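Local structure of RcdA (Caulobacter vibrioides, 3CTW) at residues R28-G33 and S79-Q84; L61-E66 and E117-L122. The protein probably acts as an adaptor in cell-cycle proteolysis, helping the ClpXP protease to degrade the master regulator CtrA. All coordinates share one frame; numbering follows the deposited sequence.

Contact 1 of 2, residues R28-G33 and S79-Q84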
loop_
_atom_site.group_PDB
_atom_site.type_symbol
_atom_site.label_atom_id
_atom_site.label_comp_id
_atom_site.label_asym_id
_atom_site.label_seq_id
_atom_site.Cartn_x
_atom_site.Cartn_y
_atom_site.Cartn_z
ATOM N N ARG A 28 -8.061 1.528 17.172
ATOM C CA ARG A 28 -9.453 1.852 16.880
ATOM C C ARG A 28 -9.633 2.126 15.393
ATOM O O ARG A 28 -10.544 1.596 14.762
ATOM C CB ARG A 28 -9.946 3.045 17.712
ATOM C CG ARG A 28 -11.449 3.044 17.879
ATOM C CD ARG A 28 -11.999 4.427 18.164
ATOM N NE ARG A 28 -11.561 4.956 19.451
ATOM C CZ ARG A 28 -10.645 5.909 19.596
ATOM N NH1 ARG A 28 -10.054 6.444 18.529
ATOM N NH2 ARG A 28 -10.318 6.327 20.811
ATOM N N THR A 29 -8.744 2.944 14.840
ATOM C CA THR A 29 -8.823 3.352 13.439
ATOM C C THR A 29 -8.484 2.211 12.466
ATOM O O THR A 29 -8.867 2.254 11.296
ATOM C CB THR A 29 -7.960 4.614 13.152
ATOM O OG1 THR A 29 -8.149 5.032 11.793
ATOM C CG2 THR A 29 -6.526 4.310 13.331
ATOM N N PHE A 30 -7.783 1.190 12.957
ATOM C CA PHE A 30 -7.576 -0.044 12.189
ATOM C C PHE A 30 -8.893 -0.783 11.970
ATOM O O PHE A 30 -9.141 -1.329 10.889
ATOM C CB PHE A 30 -6.592 -0.977 12.900
ATOM C CG PHE A 30 -6.272 -2.228 12.121
ATOM C CD1 PHE A 30 -5.284 -2.217 11.156
ATOM C CD2 PHE A 30 -6.952 -3.417 12.351
ATOM C CE1 PHE A 30 -4.980 -3.354 10.428
ATOM C CE2 PHE A 30 -6.649 -4.554 11.622
ATOM C CZ PHE A 30 -5.666 -4.518 10.658
ATOM N N GLU A 31 -9.710 -0.834 13.020
ATOM C CA GLU A 31 -10.998 -1.515 12.971
ATOM C C GLU A 31 -11.956 -0.778 12.045
ATOM O O GLU A 31 -12.777 -1.402 11.361
ATOM C CB GLU A 31 -11.609 -1.626 14.368
ATOM C CG GLU A 31 -10.818 -2.439 15.366
ATOM C CD GLU A 31 -11.443 -2.400 16.751
ATOM O OE1 GLU A 31 -12.686 -2.261 16.848
ATOM O OE2 GLU A 31 -10.687 -2.503 17.743
ATOM N N GLU A 32 -11.843 0.551 12.019
ATOM C CA GLU A 32 -12.658 1.388 11.138
ATOM C C GLU A 32 -12.276 1.175 9.678
ATOM O O GLU A 32 -13.144 1.141 8.794
ATOM C CB GLU A 32 -12.505 2.870 11.497
ATOM C CG GLU A 32 -13.423 3.810 10.702
ATOM C CD GLU A 32 -13.159 5.281 10.985
ATOM O OE1 GLU A 32 -14.002 6.124 10.618
ATOM O OE2 GLU A 32 -12.100 5.593 11.570
ATOM N N GLY A 33 -10.974 1.013 9.443
ATOM C CA GLY A 33 -10.437 0.815 8.112
ATOM C C GLY A 33 -10.845 -0.492 7.485
ATOM O O GLY A 33 -11.213 -0.541 6.318
ATOM N N SER A 79 -3.442 -0.120 3.100
ATOM C CA SER A 79 -1.998 -0.261 2.968
ATOM C C SER A 79 -1.254 0.414 4.117
ATOM O O SER A 79 -0.243 -0.100 4.598
ATOM C CB SER A 79 -1.526 0.317 1.634
ATOM O OG SER A 79 -2.170 -0.307 0.541
ATOM N N TRP A 80 -1.774 1.552 4.566
ATOM C CA TRP A 80 -1.146 2.315 5.623
ATOM C C TRP A 80 -1.259 1.562 6.953
ATOM O O TRP A 80 -0.268 1.370 7.660
ATOM C CB TRP A 80 -1.790 3.703 5.712
ATOM C CG TRP A 80 -1.016 4.641 6.578
ATOM C CD1 TRP A 80 -0.039 5.489 6.179
ATOM C CD2 TRP A 80 -1.143 4.811 8.000
ATOM N NE1 TRP A 80 0.453 6.183 7.256
ATOM C CE2 TRP A 80 -0.207 5.783 8.387
ATOM C CE3 TRP A 80 -1.957 4.234 8.980
ATOM C CZ2 TRP A 80 -0.063 6.198 9.712
ATOM C CZ3 TRP A 80 -1.816 4.647 10.298
ATOM C CH2 TRP A 80 -0.878 5.620 10.652
ATOM N N LEU A 81 -2.479 1.126 7.256
ATOM C CA LEU A 81 -2.805 0.438 8.498
ATOM C C LEU A 81 -2.099 -0.903 8.638
ATOM O O LEU A 81 -1.706 -1.288 9.734
ATOM C CB LEU A 81 -4.311 0.200 8.560
ATOM C CG LEU A 81 -5.292 1.189 9.188
ATOM C CD1 LEU A 81 -5.027 2.588 8.737
ATOM C CD2 LEU A 81 -6.704 0.778 8.767
ATOM N N LEU A 82 -1.947 -1.622 7.528
ATOM C CA LEU A 82 -1.309 -2.934 7.550
ATOM C C LEU A 82 0.211 -2.834 7.705
ATOM O O LEU A 82 0.826 -3.669 8.373
ATOM C CB LEU A 82 -1.678 -3.739 6.300
ATOM C CG LEU A 82 -3.121 -4.216 6.171
ATOM C CD1 LEU A 82 -3.350 -4.591 4.744
ATOM C CD2 LEU A 82 -3.429 -5.382 7.098
ATOM N N VAL A 83 0.797 -1.797 7.108
ATOM C CA VAL A 83 2.228 -1.536 7.237
ATOM C C VAL A 83 2.574 -1.116 8.663
ATOM O O VAL A 83 3.515 -1.634 9.261
ATOM C CB VAL A 83 2.720 -0.470 6.227
ATOM C CG1 VAL A 83 4.106 0.020 6.590
ATOM C CG2 VAL A 83 2.730 -1.038 4.822
ATOM N N GLN A 84 1.768 -0.221 9.218
ATOM C CA GLN A 84 1.961 0.234 10.578
ATOM C C GLN A 84 1.745 -0.892 11.580
ATOM O O GLN A 84 2.360 -0.891 12.648
ATOM C CB GLN A 84 1.045 1.417 10.887
ATOM C CG GLN A 84 1.316 2.672 10.062
ATOM C CD GLN A 84 2.722 3.210 10.249
ATOM O OE1 GLN A 84 3.401 3.549 9.281
ATOM N NE2 GLN A 84 3.169 3.287 11.494
#

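Contact 2 of 2, residues L61-E66 and E117-L122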
loop_
_atom_site.group_PDB
_atom_site.type_symbol
_atom_site.label_atom_id
_atom_site.label_comp_id
_atom_site.label_asym_id
_atom_site.label_seq_id
_atom_site.Cartn_x
_atom_site.Cartn_y
_atom_site.Cartn_z
ATOM N N LEU A 61 -22.333 7.117 -14.817
ATOM C CA LEU A 61 -20.953 7.517 -15.099
ATOM C C LEU A 61 -20.343 8.159 -13.851
ATOM O O LEU A 61 -19.156 7.975 -13.559
ATOM C CB LEU A 61 -20.901 8.502 -16.273
ATOM C CG LEU A 61 -21.182 7.987 -17.689
ATOM C CD1 LEU A 61 -21.452 9.143 -18.645
ATOM C CD2 LEU A 61 -20.026 7.142 -18.185
ATOM N N GLY A 62 -21.179 8.884 -13.108
ATOM C CA GLY A 62 -20.762 9.500 -11.863
ATOM C C GLY A 62 -20.524 8.447 -10.804
ATOM O O GLY A 62 -19.600 8.563 -10.000
ATOM N N TYR A 63 -21.371 7.419 -10.806
ATOM C CA TYR A 63 -21.232 6.292 -9.891
ATOM C C TYR A 63 -19.961 5.520 -10.214
ATOM O O TYR A 63 -19.266 5.054 -9.319
ATOM C CB TYR A 63 -22.455 5.373 -9.992
ATOM C CG TYR A 63 -22.363 4.093 -9.179
ATOM C CD1 TYR A 63 -22.879 4.017 -7.886
ATOM C CD2 TYR A 63 -21.758 2.964 -9.705
ATOM C CE1 TYR A 63 -22.787 2.843 -7.143
ATOM C CE2 TYR A 63 -21.666 1.791 -8.980
ATOM C CZ TYR A 63 -22.184 1.729 -7.707
ATOM O OH TYR A 63 -22.076 0.550 -7.001
ATOM N N ALA A 64 -19.668 5.403 -11.506
ATOM C CA ALA A 64 -18.505 4.670 -11.989
ATOM C C ALA A 64 -17.205 5.272 -11.483
ATOM O O ALA A 64 -16.389 4.565 -10.900
ATOM C CB ALA A 64 -18.512 4.597 -13.512
ATOM N N THR A 65 -17.032 6.577 -11.672
ATOM C CA THR A 65 -15.789 7.243 -11.291
ATOM C C THR A 65 -15.658 7.420 -9.780
ATOM O O THR A 65 -14.552 7.365 -9.244
ATOM C CB THR A 65 -15.616 8.598 -12.002
ATOM O OG1 THR A 65 -16.743 9.430 -11.729
ATOM C CG2 THR A 65 -15.486 8.397 -13.522
ATOM N N GLU A 66 -16.787 7.597 -9.098
ATOM C CA GLU A 66 -16.783 7.742 -7.643
ATOM C C GLU A 66 -16.590 6.424 -6.903
ATOM O O GLU A 66 -16.160 6.414 -5.745
ATOM C CB GLU A 66 -18.054 8.438 -7.162
ATOM C CG GLU A 66 -18.112 9.909 -7.486
ATOM C CD GLU A 66 -17.208 10.718 -6.569
ATOM O OE1 GLU A 66 -16.004 10.408 -6.518
ATOM O OE2 GLU A 66 -17.694 11.645 -5.890
ATOM N N GLU A 117 -25.660 13.430 -8.191
ATOM C CA GLU A 117 -26.777 12.818 -7.458
ATOM C C GLU A 117 -26.654 11.293 -7.405
ATOM O O GLU A 117 -27.287 10.572 -8.181
ATOM C CB GLU A 117 -28.137 13.251 -8.026
ATOM C CG GLU A 117 -28.250 13.239 -9.540
ATOM C CD GLU A 117 -29.474 13.998 -10.024
ATOM O OE1 GLU A 117 -29.439 14.558 -11.143
ATOM O OE2 GLU A 117 -30.472 14.046 -9.272
ATOM N N LEU A 118 -25.838 10.820 -6.467
ATOM C CA LEU A 118 -25.505 9.402 -6.342
ATOM C C LEU A 118 -26.394 8.694 -5.322
ATOM O O LEU A 118 -27.058 9.357 -4.520
ATOM C CB LEU A 118 -24.033 9.246 -5.951
ATOM C CG LEU A 118 -23.001 9.908 -6.857
ATOM C CD1 LEU A 118 -21.660 9.894 -6.176
ATOM C CD2 LEU A 118 -22.944 9.216 -8.207
ATOM N N PRO A 119 -26.414 7.342 -5.352
ATOM C CA PRO A 119 -27.254 6.553 -4.450
ATOM C C PRO A 119 -26.883 6.711 -2.989
ATOM O O PRO A 119 -25.763 7.096 -2.674
ATOM C CB PRO A 119 -26.990 5.105 -4.883
ATOM C CG PRO A 119 -25.736 5.145 -5.651
ATOM C CD PRO A 119 -25.687 6.483 -6.303
ATOM N N PHE A 120 -27.836 6.396 -2.118
ATOM C CA PHE A 120 -27.703 6.504 -0.661
ATOM C C PHE A 120 -26.498 5.726 -0.116
ATOM O O PHE A 120 -25.716 6.256 0.675
ATOM C CB PHE A 120 -29.017 6.020 -0.024
ATOM C CG PHE A 120 -29.010 5.971 1.479
ATOM C CD1 PHE A 120 -29.131 7.130 2.227
ATOM C CD2 PHE A 120 -28.946 4.757 2.144
ATOM C CE1 PHE A 120 -29.154 7.083 3.623
ATOM C CE2 PHE A 120 -28.970 4.703 3.539
ATOM C CZ PHE A 120 -29.075 5.869 4.276
ATOM N N GLY A 121 -26.327 4.495 -0.599
ATOM C CA GLY A 121 -25.288 3.586 -0.121
ATOM C C GLY A 121 -23.887 4.023 -0.464
ATOM O O GLY A 121 -23.001 4.009 0.392
ATOM N N LEU A 122 -23.700 4.436 -1.720
ATOM C CA LEU A 122 -22.403 4.898 -2.210
ATOM C C LEU A 122 -22.039 6.218 -1.548
ATOM O O LEU A 122 -20.894 6.419 -1.154
ATOM C CB LEU A 122 -22.425 5.062 -3.735
ATOM C CG LEU A 122 -21.147 5.047 -4.597
ATOM C CD1 LEU A 122 -20.156 6.178 -4.267
ATOM C CD2 LEU A 122 -20.458 3.713 -4.466
#

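Contact 1 of 2, residues R28-G33 and S79-Q84
The carbonyl oxygen of Thr29 accepts the intrahelical hydrogen bond from Gly33 N at 3.1 Å, and Leu81 comes up against the same oxygen from the other helix. Leu81 CD2 lies 3.6 Å from Thr29 O, a van der Waals contact that adds no polar bond; no hydrogen bond crosses between the two segments. The same methyl carbon reaches Phe30 CA at 3.6 Å. Its third neighbour is Gly33 CA at 3.8 Å, where the lack of a side chain lets Leu81 rest directly on the helix backbone. One branch of Leu81 is thus set against a full turn, from Thr29 to Gly33.

The Phe30 ring packs on the root of the same leucine. Phe30 CG stands anti to its own backbone N (chi1 -176°), which carries the ring across to helix 57-88 although the side chain does not start out in that direction. Phe30 CD1 then lies 3.7 Å from Leu81 CB, in an oblique approach. Leu82 CD2 meets the ring at its edge, near the plane, 4.2 Å from Phe30 CE1.

Outside the two segments, Thr29 also touches Leu132 of helix 120-145, while Phe30 packs on Glu91 of the second subunit and Leu82 on Val83 of that subunit. The axes of segments 28-33 and 79-84 approach to 10.1 Å, with 137° between their N-to-C directions. Such a buried, apolar crossing is characteristic of a three-helix bundle, in which helix 26-44 runs against the other two and helix 120-145 runs roughly parallel to helix 57-88; here the bundle also meets a second subunit.

Contact 2 of 2, residues L61-E66 and E117-L122
Tyr63 meets three residues of 117-122 in turn as its side chain extends. Its CB lies 4.3 Å from Leu118 CD2, and that methyl carbon also sits over the backbone, 3.6 Å from Gly62 C. With CG anti to the backbone N (chi1 175°), the ring swings toward the start of helix 120-145. Tyr63 CD1 reaches Pro119 CG at 3.8 Å; the proline carbon is at the ring's edge, near its plane, and the two side chains cross at about a right angle. Farther out, Tyr63 CE1 is 3.7 Å from Leu122 CD2, which approaches obliquely, and Tyr63 CZ lies 4.2 Å from Leu122 CD2.

One turn on, the aliphatic part of Glu66 completes the contact: its CG packs 3.8 Å from Leu118 CD1. The bend at chi2 (-76°) turns the carboxylate aside, and its OE1 forms a salt bridge with Arg69.

Pro119 holds the N-cap position, so the contact joins the loop entering helix 120-145, and that helix's first turn, to helix 57-88. Helix 26-44 closes the group from a third direction, with Tyr43 touching Pro119 and Leu122, and Leu44 touching Tyr63 and Leu122.

How the contacts relate
Helix 57-88 is common to both contacts: its 61-66 part meets 117-122 in contact 2, and its 79-84 part meets 28-33 in contact 1. The two centres are about 25 Å apart, on opposite sides of the chain's centre, and their nearest atoms stay about 13 Å from each other. In sequence the segments interleave; contact 1 joins helix 57-88 to helix 26-44, and contact 2 joins it, toward its other end, to the start of helix 120-145. The centre of contact 1 lies about 9 Å from the chain's centre, and the centre of contact 2 lies about 17 Å from the chain's centre. Contact 1 also borders the second subunit, and a 1,2-ethanediol, probably from the crystallisation liquor, lies about 3 Å from the Phe30 side chain.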